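Long-range contacts in extracellular serine protease (Aeromonas sobria, PDB 3WQB), which cleaves peptide bonds that follow Lys-Lys or Lys-Arg pairs as a calcium-binding, kexin/furin-type extracellular serine protease, attacking host plasma proteins and probably acting as a virulence factor: residues E2-L7 and C24-N29; M14-S19 and L59-R64; W36-S41 and K133-R138. The protein carries 1 engineered substitution. One frame throughout, in Å; residues are numbered along the deposited sequence.

Interaction 1: E2-L7 and C24-N29; sequences EGCAPL and CLPGAN. With CA (calcium ion), chain C.
P26, which packs on C4, has its carbonyl O gripped by two side-chain donors, K133 NZ and Q32 NE2. The link between residues 2-7 and 24-29 is covalent: C4 SG and C24 SG are bonded at 2.1 Å, and the torsion about the disulfide is 79°, close to the relaxed right angle. The half-cystines reach the bridge differently. C4 holds SG opposite its own backbone N (chi1 -179°), while C24 tucks SG between N and the carbonyl carbon (chi1 63°). Between the two segments the bridge is flanked by van der Waals contacts, with no hydrogen bond: C4 SG lies 3.8 Å from P26 CD, C4 CB lies 3.5 Å from L25 O, and P26 CG approaches C4 O at 3.7 Å. Further along, the extended E2 side chain brings OE2 to 3.5 Å from A28 CB, a loose van der Waals touch of a carboxylate oxygen on a methyl, near solvent. Residues 24-29 end in a calcium site. N29 OD1 binds the ion at 2.4 Å, joined by D87, V126, N128, I130 and T132, and N29 ND2 donates to D127 OD1 and Q32 OE1, which fixes the amide's rotation. Both segments are irregular chain ahead of helix 60-64; R64 of that helix lies against C4, C24 and P26 and hydrogen-bonds A5 O, so the bridged N-terminal loops rest on the helix's end.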
loop_
_atom_site.group_PDB
_atom_site.type_symbol
_atom_site.label_atom_id
_atom_site.label_comp_id
_atom_site.label_asym_id
_atom_site.label_seq_id
_atom_site.Cartn_x
_atom_site.Cartn_y
_atom_site.Cartn_z
ATOM N N GLU A 2 30.154 -18.327 -7.564
ATOM C CA GLU A 2 31.380 -17.769 -8.140
ATOM C C GLU A 2 31.628 -18.269 -9.565
ATOM O O GLU A 2 32.353 -17.635 -10.334
ATOM C CB GLU A 2 32.582 -18.044 -7.229
ATOM C CG GLU A 2 32.538 -17.252 -5.919
ATOM C CD GLU A 2 33.854 -17.260 -5.158
ATOM O OE1 GLU A 2 34.909 -17.572 -5.758
ATOM O OE2 GLU A 2 33.833 -16.934 -3.950
ATOM N N GLY A 3 30.992 -19.388 -9.908
ATOM C CA GLY A 3 31.020 -19.943 -11.262
ATOM C C GLY A 3 30.059 -19.286 -12.244
ATOM O O GLY A 3 29.990 -19.687 -13.406
ATOM N N CYS A 4 29.309 -18.291 -11.775
ATOM C CA CYS A 4 28.399 -17.545 -12.631
ATOM C C CYS A 4 29.093 -16.263 -13.074
ATOM O O CYS A 4 29.186 -15.284 -12.323
ATOM C CB CYS A 4 27.087 -17.250 -11.890
ATOM S SG CYS A 4 25.858 -16.348 -12.869
ATOM N N ALA A 5 29.601 -16.296 -14.300
ATOM C CA ALA A 5 30.464 -15.243 -14.821
ATOM C C ALA A 5 29.658 -14.044 -15.306
ATOM O O ALA A 5 28.488 -14.191 -15.648
ATOM C CB ALA A 5 31.310 -15.798 -15.960
ATOM N N PRO A 6 30.282 -12.852 -15.358
ATOM C CA PRO A 6 29.580 -11.715 -15.948
ATOM C C PRO A 6 29.257 -11.950 -17.419
ATOM O O PRO A 6 29.988 -12.667 -18.117
ATOM C CB PRO A 6 30.592 -10.572 -15.834
ATOM C CG PRO A 6 31.506 -10.984 -14.737
ATOM C CD PRO A 6 31.602 -12.464 -14.826
ATOM N N LEU A 7 28.161 -11.355 -17.872
ATOM C CA LEU A 7 27.837 -11.317 -19.288
ATOM C C LEU A 7 28.194 -9.948 -19.825
ATOM O O LEU A 7 28.195 -8.958 -19.080
ATOM C CB LEU A 7 26.349 -11.583 -19.510
ATOM C CG LEU A 7 25.829 -12.984 -19.191
ATOM C CD1 LEU A 7 24.308 -12.986 -19.286
ATOM C CD2 LEU A 7 26.437 -14.052 -20.102
ATOM N N CYS A 24 21.628 -17.652 -13.889
ATOM C CA CYS A 24 22.407 -17.837 -12.656
ATOM C C CYS A 24 22.718 -16.478 -12.047
ATOM O O CYS A 24 22.649 -15.452 -12.738
ATOM C CB CYS A 24 23.713 -18.617 -12.902
ATOM S SG CYS A 24 24.921 -17.808 -14.018
ATOM N N LEU A 25 23.074 -16.481 -10.763
ATOM C CA LEU A 25 23.458 -15.270 -10.049
ATOM C C LEU A 25 24.926 -15.284 -9.655
ATOM O O LEU A 25 25.376 -16.243 -9.017
ATOM C CB LEU A 25 22.656 -15.133 -8.757
ATOM C CG LEU A 25 21.132 -15.112 -8.810
ATOM C CD1 LEU A 25 20.545 -15.229 -7.406
ATOM C CD2 LEU A 25 20.654 -13.836 -9.531
ATOM N N PRO A 26 25.672 -14.219 -10.003
ATOM C CA PRO A 26 27.000 -14.072 -9.413
ATOM C C PRO A 26 26.914 -13.841 -7.901
ATOM O O PRO A 26 25.860 -13.426 -7.371
ATOM C CB PRO A 26 27.556 -12.814 -10.099
ATOM C CG PRO A 26 26.749 -12.657 -11.350
ATOM C CD PRO A 26 25.375 -13.135 -10.959
ATOM N N GLY A 27 28.005 -14.128 -7.201
ATOM C CA GLY A 27 28.122 -13.748 -5.802
ATOM C C GLY A 27 28.517 -14.879 -4.884
ATOM O O GLY A 27 28.303 -16.058 -5.183
ATOM N N ALA A 28 29.060 -14.488 -3.735
ATOM C CA ALA A 28 29.589 -15.412 -2.743
ATOM C C ALA A 28 28.868 -15.268 -1.412
ATOM O O ALA A 28 29.403 -15.622 -0.370
ATOM C CB ALA A 28 31.094 -15.193 -2.567
ATOM N N ASN A 29 27.647 -14.739 -1.445
ATOM C CA ASN A 29 26.831 -14.650 -0.240
ATOM C C ASN A 29 26.281 -16.033 0.076
ATOM O O ASN A 29 25.570 -16.611 -0.741
ATOM C CB ASN A 29 25.695 -13.648 -0.447
ATOM C CG ASN A 29 26.198 -12.301 -0.914
ATOM O OD1 ASN A 29 26.560 -11.452 -0.100
ATOM N ND2 ASN A 29 26.229 -12.094 -2.233
HETATM CA CA CA C . 25.851 -10.305 1.878
#

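Interaction 2: M14-S19 and L59-R64; sequences MDIGRS and LWWAHR
W60 and W61, neighbours on helix 60-64, meet residues 14-19 in different ways: W60 offers its edge, W61 a face. The W60 indole is directed at the backbone of D15-G17. Its NE1 donates to G17 O at 3.1 Å with an N-H...O angle of 150°; the oxygen lies close to the ring plane, whereas the donor stands above the carbonyl plane. Further round the same edge, D15 O approaches W60 CH2 at 3.2 Å, in plane. M14, bent at chi2 and chi3, brings SD to 4.1 Å from W60 CH2, an edge-on Met-aromatic contact. On W61, I16 CG2 sits 4.1 Å from the centroid of the five-membered ring and 18° off its normal, a CH-pi contact; M14 CG adds a touch at 4.1 Å from W61 CD1. An Asx turn shapes the chain that carries the acceptor: D15 OD1 takes the N-H of G17 at 2.8 Å. The contact is a surface one, away from the calcium sites and the catalytic residues, and pins the N-terminal loop to the first turn of helix 60-64, beside helix 419-426, where N420 hydrogen-bonds I16 O and touches W60, while E424 touches I16.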
loop_
_atom_site.group_PDB
_atom_site.type_symbol
_atom_site.label_atom_id
_atom_site.label_comp_id
_atom_site.label_asym_id
_atom_site.label_seq_id
_atom_site.Cartn_x
_atom_site.Cartn_y
_atom_site.Cartn_z
ATOM N N MET A 14 20.831 -14.098 -26.794
ATOM C CA MET A 14 20.659 -14.332 -25.360
ATOM C C MET A 14 19.188 -14.511 -24.990
ATOM O O MET A 14 18.344 -13.687 -25.345
ATOM C CB MET A 14 21.267 -13.167 -24.571
ATOM C CG MET A 14 21.113 -13.251 -23.041
ATOM S SD MET A 14 21.870 -14.694 -22.256
ATOM C CE MET A 14 23.592 -14.473 -22.698
ATOM N N ASP A 15 18.901 -15.596 -24.273
ATOM C CA ASP A 15 17.586 -15.852 -23.686
ATOM C C ASP A 15 17.599 -15.200 -22.309
ATOM O O ASP A 15 18.337 -15.614 -21.426
ATOM C CB ASP A 15 17.357 -17.368 -23.582
ATOM C CG ASP A 15 16.024 -17.752 -22.952
ATOM O OD1 ASP A 15 15.273 -16.885 -22.447
ATOM O OD2 ASP A 15 15.733 -18.969 -22.954
ATOM N N ILE A 16 16.783 -14.164 -22.136
ATOM C CA ILE A 16 16.715 -13.429 -20.863
ATOM C C ILE A 16 15.565 -13.911 -19.977
ATOM O O ILE A 16 15.282 -13.308 -18.928
ATOM C CB ILE A 16 16.599 -11.896 -21.083
ATOM C CG1 ILE A 16 15.328 -11.550 -21.871
ATOM C CG2 ILE A 16 17.872 -11.349 -21.762
ATOM C CD1 ILE A 16 14.824 -10.130 -21.668
ATOM N N GLY A 17 14.933 -15.006 -20.388
ATOM C CA GLY A 17 13.744 -15.519 -19.721
ATOM C C GLY A 17 13.953 -16.283 -18.432
ATOM O O GLY A 17 15.086 -16.508 -17.984
ATOM N N ARG A 18 12.832 -16.716 -17.866
ATOM C CA ARG A 18 12.781 -17.372 -16.562
ATOM C C ARG A 18 13.257 -18.821 -16.564
ATOM O O ARG A 18 13.389 -19.425 -15.491
ATOM C CB ARG A 18 11.351 -17.323 -16.013
ATOM C CG ARG A 18 10.851 -15.919 -15.781
ATOM C CD ARG A 18 9.381 -15.904 -15.339
ATOM N NE ARG A 18 8.933 -14.519 -15.141
ATOM C CZ ARG A 18 9.204 -13.786 -14.059
ATOM N NH1 ARG A 18 9.894 -14.305 -13.044
ATOM N NH2 ARG A 18 8.772 -12.532 -13.983
ATOM N N SER A 19 13.494 -19.375 -17.752
ATOM C CA SER A 19 13.998 -20.744 -17.879
ATOM C C SER A 19 15.276 -20.829 -18.715
ATOM O O SER A 19 15.630 -21.906 -19.202
ATOM C CB SER A 19 12.916 -21.659 -18.469
ATOM O OG SER A 19 12.588 -21.269 -19.788
ATOM N N LEU A 59 15.679 -11.303 -12.407
ATOM C CA LEU A 59 16.667 -10.226 -12.368
ATOM C C LEU A 59 18.082 -10.735 -12.624
ATOM O O LEU A 59 19.044 -9.966 -12.537
ATOM C CB LEU A 59 16.613 -9.480 -11.028
ATOM C CG LEU A 59 16.702 -10.294 -9.733
ATOM C CD1 LEU A 59 18.030 -11.014 -9.570
ATOM C CD2 LEU A 59 16.446 -9.372 -8.551
ATOM N N TRP A 60 18.213 -12.015 -12.974
ATOM C CA TRP A 60 19.544 -12.612 -13.124
ATOM C C TRP A 60 20.432 -11.904 -14.164
ATOM O O TRP A 60 21.642 -11.816 -13.987
ATOM C CB TRP A 60 19.429 -14.108 -13.408
ATOM C CG TRP A 60 18.744 -14.455 -14.694
ATOM C CD1 TRP A 60 17.428 -14.774 -14.865
ATOM C CD2 TRP A 60 19.352 -14.534 -15.991
ATOM N NE1 TRP A 60 17.175 -15.043 -16.191
ATOM C CE2 TRP A 60 18.338 -14.900 -16.903
ATOM C CE3 TRP A 60 20.654 -14.318 -16.472
ATOM C CZ2 TRP A 60 18.587 -15.070 -18.268
ATOM C CZ3 TRP A 60 20.898 -14.480 -17.835
ATOM C CH2 TRP A 60 19.869 -14.847 -18.714
ATOM N N TRP A 61 19.832 -11.403 -15.241
ATOM C CA TRP A 61 20.592 -10.748 -16.294
ATOM C C TRP A 61 21.054 -9.374 -15.844
ATOM O O TRP A 61 22.157 -8.958 -16.180
ATOM C CB TRP A 61 19.783 -10.706 -17.590
ATOM C CG TRP A 61 20.487 -10.116 -18.780
ATOM C CD1 TRP A 61 21.177 -10.790 -19.753
ATOM C CD2 TRP A 61 20.523 -8.730 -19.150
ATOM N NE1 TRP A 61 21.649 -9.903 -20.697
ATOM C CE2 TRP A 61 21.257 -8.636 -20.355
ATOM C CE3 TRP A 61 20.011 -7.557 -18.575
ATOM C CZ2 TRP A 61 21.502 -7.411 -20.990
ATOM C CZ3 TRP A 61 20.245 -6.341 -19.210
ATOM C CH2 TRP A 61 20.979 -6.280 -20.409
ATOM N N ALA A 62 20.233 -8.670 -15.063
ATOM C CA ALA A 62 20.713 -7.453 -14.410
ATOM C C ALA A 62 21.960 -7.748 -13.566
ATOM O O ALA A 62 22.987 -7.084 -13.704
ATOM C CB ALA A 62 19.625 -6.819 -13.568
ATOM N N HIS A 63 21.880 -8.770 -12.726
ATOM C CA HIS A 63 23.005 -9.114 -11.877
ATOM C C HIS A 63 24.237 -9.542 -12.675
ATOM O O HIS A 63 25.343 -9.141 -12.335
ATOM C CB HIS A 63 22.601 -10.169 -10.848
ATOM C CG HIS A 63 21.853 -9.601 -9.681
ATOM N ND1 HIS A 63 21.907 -10.161 -8.423
ATOM C CD2 HIS A 63 21.052 -8.513 -9.576
ATOM C CE1 HIS A 63 21.162 -9.450 -7.596
ATOM N NE2 HIS A 63 20.629 -8.447 -8.270
ATOM N N ARG A 64 24.045 -10.323 -13.742
ATOM C CA ARG A 64 25.168 -10.781 -14.554
ATOM C C ARG A 64 25.765 -9.674 -15.417
ATOM O O ARG A 64 26.864 -9.837 -15.923
ATOM C CB ARG A 64 24.771 -11.971 -15.437
ATOM C CG ARG A 64 24.501 -13.257 -14.673
ATOM C CD ARG A 64 24.410 -14.455 -15.599
ATOM N NE ARG A 64 25.733 -14.849 -16.082
ATOM C CZ ARG A 64 25.967 -15.778 -17.006
ATOM N NH1 ARG A 64 24.968 -16.442 -17.571
ATOM N NH2 ARG A 64 27.218 -16.043 -17.364
#

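Interaction 3: W36-S41 and K133-R138; sequences WYLLNS and KGIAPR
L38 and I135 mark the closest backbone approach, with CA atoms 6.7 Å apart. Residues 36-38 have helical phi/psi values without the regular helical bonds, and 133-138 is irregular; no hydrogen bond crosses between the segments, so the join rests on side chains packed against side chains and backbone carbonyls. L38 does most of it by spreading its two methyls over different residues. With CG opposite the carbonyl carbon (chi1 -60°) and the chain extended beyond it (chi2 180°), CD1 reaches 3.5 Å from K133 O and 4.2 Å from K133 CB, the two side chains crossing at about a right angle. L38 CD2 meets the I135 branch at CG1, 3.7 Å away, and also lies 4.3 Å from G134 O. Residues 133-138 occupy the return of a beta-alpha-beta crossover in the subtilisin-like domain, between helix 115-124, which opens with the predicted charge-relay residue H115, and strand 140-144, neighbour of strand 73-77 in the parallel sheet. Backbone bonds from G134, I135 and A136 to A125, I122 and I123 tie this loop to the end of that helix. Y37 contributes a ring edge, its CE2 lying 4.3 Å from I135 CG1, near the ring plane. The tyrosine hydroxyl continues past the contact to V294 O and Q35 NE2. Q35 NE2 also hydrogen-bonds K133 O, the carbonyl beside L38 CD1. All five touching residues are buried, and I135 packs further on L57 and on L348 of helix 335-352.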
loop_
_atom_site.group_PDB
_atom_site.type_symbol
_atom_site.label_atom_id
_atom_site.label_comp_id
_atom_site.label_asym_id
_atom_site.label_seq_id
_atom_site.Cartn_x
_atom_site.Cartn_y
_atom_site.Cartn_z
ATOM N N TRP A 36 14.841 -17.375 -3.003
ATOM C CA TRP A 36 14.118 -17.794 -4.207
ATOM C C TRP A 36 13.580 -16.598 -4.967
ATOM O O TRP A 36 13.293 -16.704 -6.151
ATOM C CB TRP A 36 12.963 -18.756 -3.858
ATOM C CG TRP A 36 11.926 -18.111 -2.974
ATOM C CD1 TRP A 36 11.915 -18.098 -1.611
ATOM C CD2 TRP A 36 10.788 -17.340 -3.390
ATOM N NE1 TRP A 36 10.833 -17.383 -1.147
ATOM C CE2 TRP A 36 10.126 -16.904 -2.218
ATOM C CE3 TRP A 36 10.254 -16.988 -4.640
ATOM C CZ2 TRP A 36 8.965 -16.121 -2.257
ATOM C CZ3 TRP A 36 9.093 -16.217 -4.678
ATOM C CH2 TRP A 36 8.455 -15.800 -3.487
ATOM N N TYR A 37 13.412 -15.477 -4.278
ATOM C CA TYR A 37 12.892 -14.288 -4.921
ATOM C C TYR A 37 13.879 -13.667 -5.906
ATOM O O TYR A 37 13.469 -13.023 -6.876
ATOM C CB TYR A 37 12.393 -13.271 -3.888
ATOM C CG TYR A 37 13.382 -12.839 -2.828
ATOM C CD1 TYR A 37 13.516 -13.559 -1.635
ATOM C CD2 TYR A 37 14.123 -11.673 -2.978
ATOM C CE1 TYR A 37 14.385 -13.126 -0.626
ATOM C CE2 TYR A 37 14.998 -11.241 -1.984
ATOM C CZ TYR A 37 15.126 -11.979 -0.814
ATOM O OH TYR A 37 15.974 -11.547 0.175
ATOM N N LEU A 38 15.173 -13.880 -5.674
ATOM C CA LEU A 38 16.187 -13.469 -6.648
ATOM C C LEU A 38 16.164 -14.405 -7.855
ATOM O O LEU A 38 16.198 -13.956 -9.000
ATOM C CB LEU A 38 17.589 -13.494 -6.036
ATOM C CG LEU A 38 17.896 -12.609 -4.827
ATOM C CD1 LEU A 38 19.342 -12.807 -4.423
ATOM C CD2 LEU A 38 17.608 -11.146 -5.150
ATOM N N LEU A 39 16.120 -15.707 -7.578
ATOM C CA LEU A 39 16.123 -16.744 -8.605
ATOM C C LEU A 39 15.499 -17.968 -7.954
ATOM O O LEU A 39 16.029 -18.519 -6.974
ATOM C CB LEU A 39 17.550 -17.030 -9.094
ATOM C CG LEU A 39 17.745 -17.885 -10.353
ATOM C CD1 LEU A 39 19.147 -17.719 -10.882
ATOM C CD2 LEU A 39 17.482 -19.358 -10.074
ATOM N N ASN A 40 14.350 -18.362 -8.482
ATOM C CA ASN A 40 13.569 -19.454 -7.927
ATOM C C ASN A 40 13.859 -20.722 -8.704
ATOM O O ASN A 40 13.430 -20.867 -9.847
ATOM C CB ASN A 40 12.081 -19.103 -8.012
ATOM C CG ASN A 40 11.180 -20.122 -7.335
ATOM O OD1 ASN A 40 11.557 -21.272 -7.094
ATOM N ND2 ASN A 40 9.962 -19.690 -7.028
ATOM N N SER A 41 14.619 -21.620 -8.077
ATOM C CA SER A 41 14.944 -22.919 -8.669
ATOM C C SER A 41 14.145 -24.036 -8.007
ATOM O O SER A 41 14.511 -25.203 -8.104
ATOM C CB SER A 41 16.435 -23.199 -8.504
ATOM O OG SER A 41 16.766 -23.248 -7.126
ATOM N N LYS A 133 22.204 -11.594 -0.551
ATOM C CA LYS A 133 22.496 -10.608 -1.582
ATOM C C LYS A 133 21.237 -9.785 -1.816
ATOM O O LYS A 133 20.178 -10.336 -2.095
ATOM C CB LYS A 133 22.921 -11.301 -2.881
ATOM C CG LYS A 133 23.501 -10.358 -3.941
ATOM C CD LYS A 133 23.745 -11.093 -5.261
ATOM C CE LYS A 133 24.520 -10.230 -6.243
ATOM N NZ LYS A 133 24.613 -10.856 -7.607
ATOM N N GLY A 134 21.347 -8.467 -1.709
ATOM C CA GLY A 134 20.202 -7.615 -2.022
ATOM C C GLY A 134 19.783 -7.713 -3.480
ATOM O O GLY A 134 20.576 -8.098 -4.354
ATOM N N ILE A 135 18.527 -7.367 -3.748
ATOM C CA ILE A 135 18.068 -7.214 -5.123
ATOM C C ILE A 135 18.910 -6.150 -5.837
ATOM O O ILE A 135 19.301 -6.326 -6.995
ATOM C CB ILE A 135 16.597 -6.801 -5.126
ATOM C CG1 ILE A 135 15.723 -7.967 -4.689
ATOM C CG2 ILE A 135 16.140 -6.303 -6.497
ATOM C CD1 ILE A 135 14.324 -7.523 -4.276
ATOM N N ALA A 136 19.183 -5.059 -5.118
ATOM C CA ALA A 136 19.929 -3.911 -5.618
ATOM C C ALA A 136 21.048 -3.652 -4.601
ATOM O O ALA A 136 20.995 -2.683 -3.826
ATOM C CB ALA A 136 19.009 -2.706 -5.755
ATOM N N PRO A 137 22.080 -4.521 -4.601
ATOM C CA PRO A 137 23.062 -4.522 -3.518
ATOM C C PRO A 137 24.040 -3.352 -3.538
ATOM O O PRO A 137 24.900 -3.253 -2.655
ATOM C CB PRO A 137 23.789 -5.856 -3.704
ATOM C CG PRO A 137 23.697 -6.121 -5.157
ATOM C CD PRO A 137 22.359 -5.573 -5.598
ATOM N N ARG A 138 23.907 -2.463 -4.512
ATOM C CA ARG A 138 24.704 -1.238 -4.507
ATOM C C ARG A 138 23.872 0.015 -4.217
ATOM O O ARG A 138 24.400 1.137 -4.212
ATOM C CB ARG A 138 25.517 -1.101 -5.801
ATOM C CG ARG A 138 26.561 -2.204 -5.997
ATOM C CD ARG A 138 27.457 -1.931 -7.200
ATOM N NE ARG A 138 28.227 -0.707 -7.012
ATOM C CZ ARG A 138 28.766 0.020 -7.989
ATOM N NH1 ARG A 138 28.634 -0.332 -9.262
ATOM N NH2 ARG A 138 29.434 1.119 -7.683
#

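In the fold
Interaction 3 is fully buried, largely apolar packing in the protease domain, interaction 1 is partly buried, and interaction 2 lies at the surface; their centres are about 12 Å apart in each pairing. Chemistry follows place: a disulfide joins the irregular N-terminal loops of interaction 1, an indole hydrogen bond and ring contacts dock residues 14-19 on helix 60-64 in interaction 2, and aliphatic carbons and a tyrosine edge make interaction 3. Helix 60-64 serves all three. The backbone O of R64 accepts from L7 N at 2.8 Å, joining interactions 1 and 2, and H63 NE2 meets I135 O at 2.8 Å, joining 2 and 3. L25 CD1 packs 3.7 Å from L38 CB, joining 1 and 3.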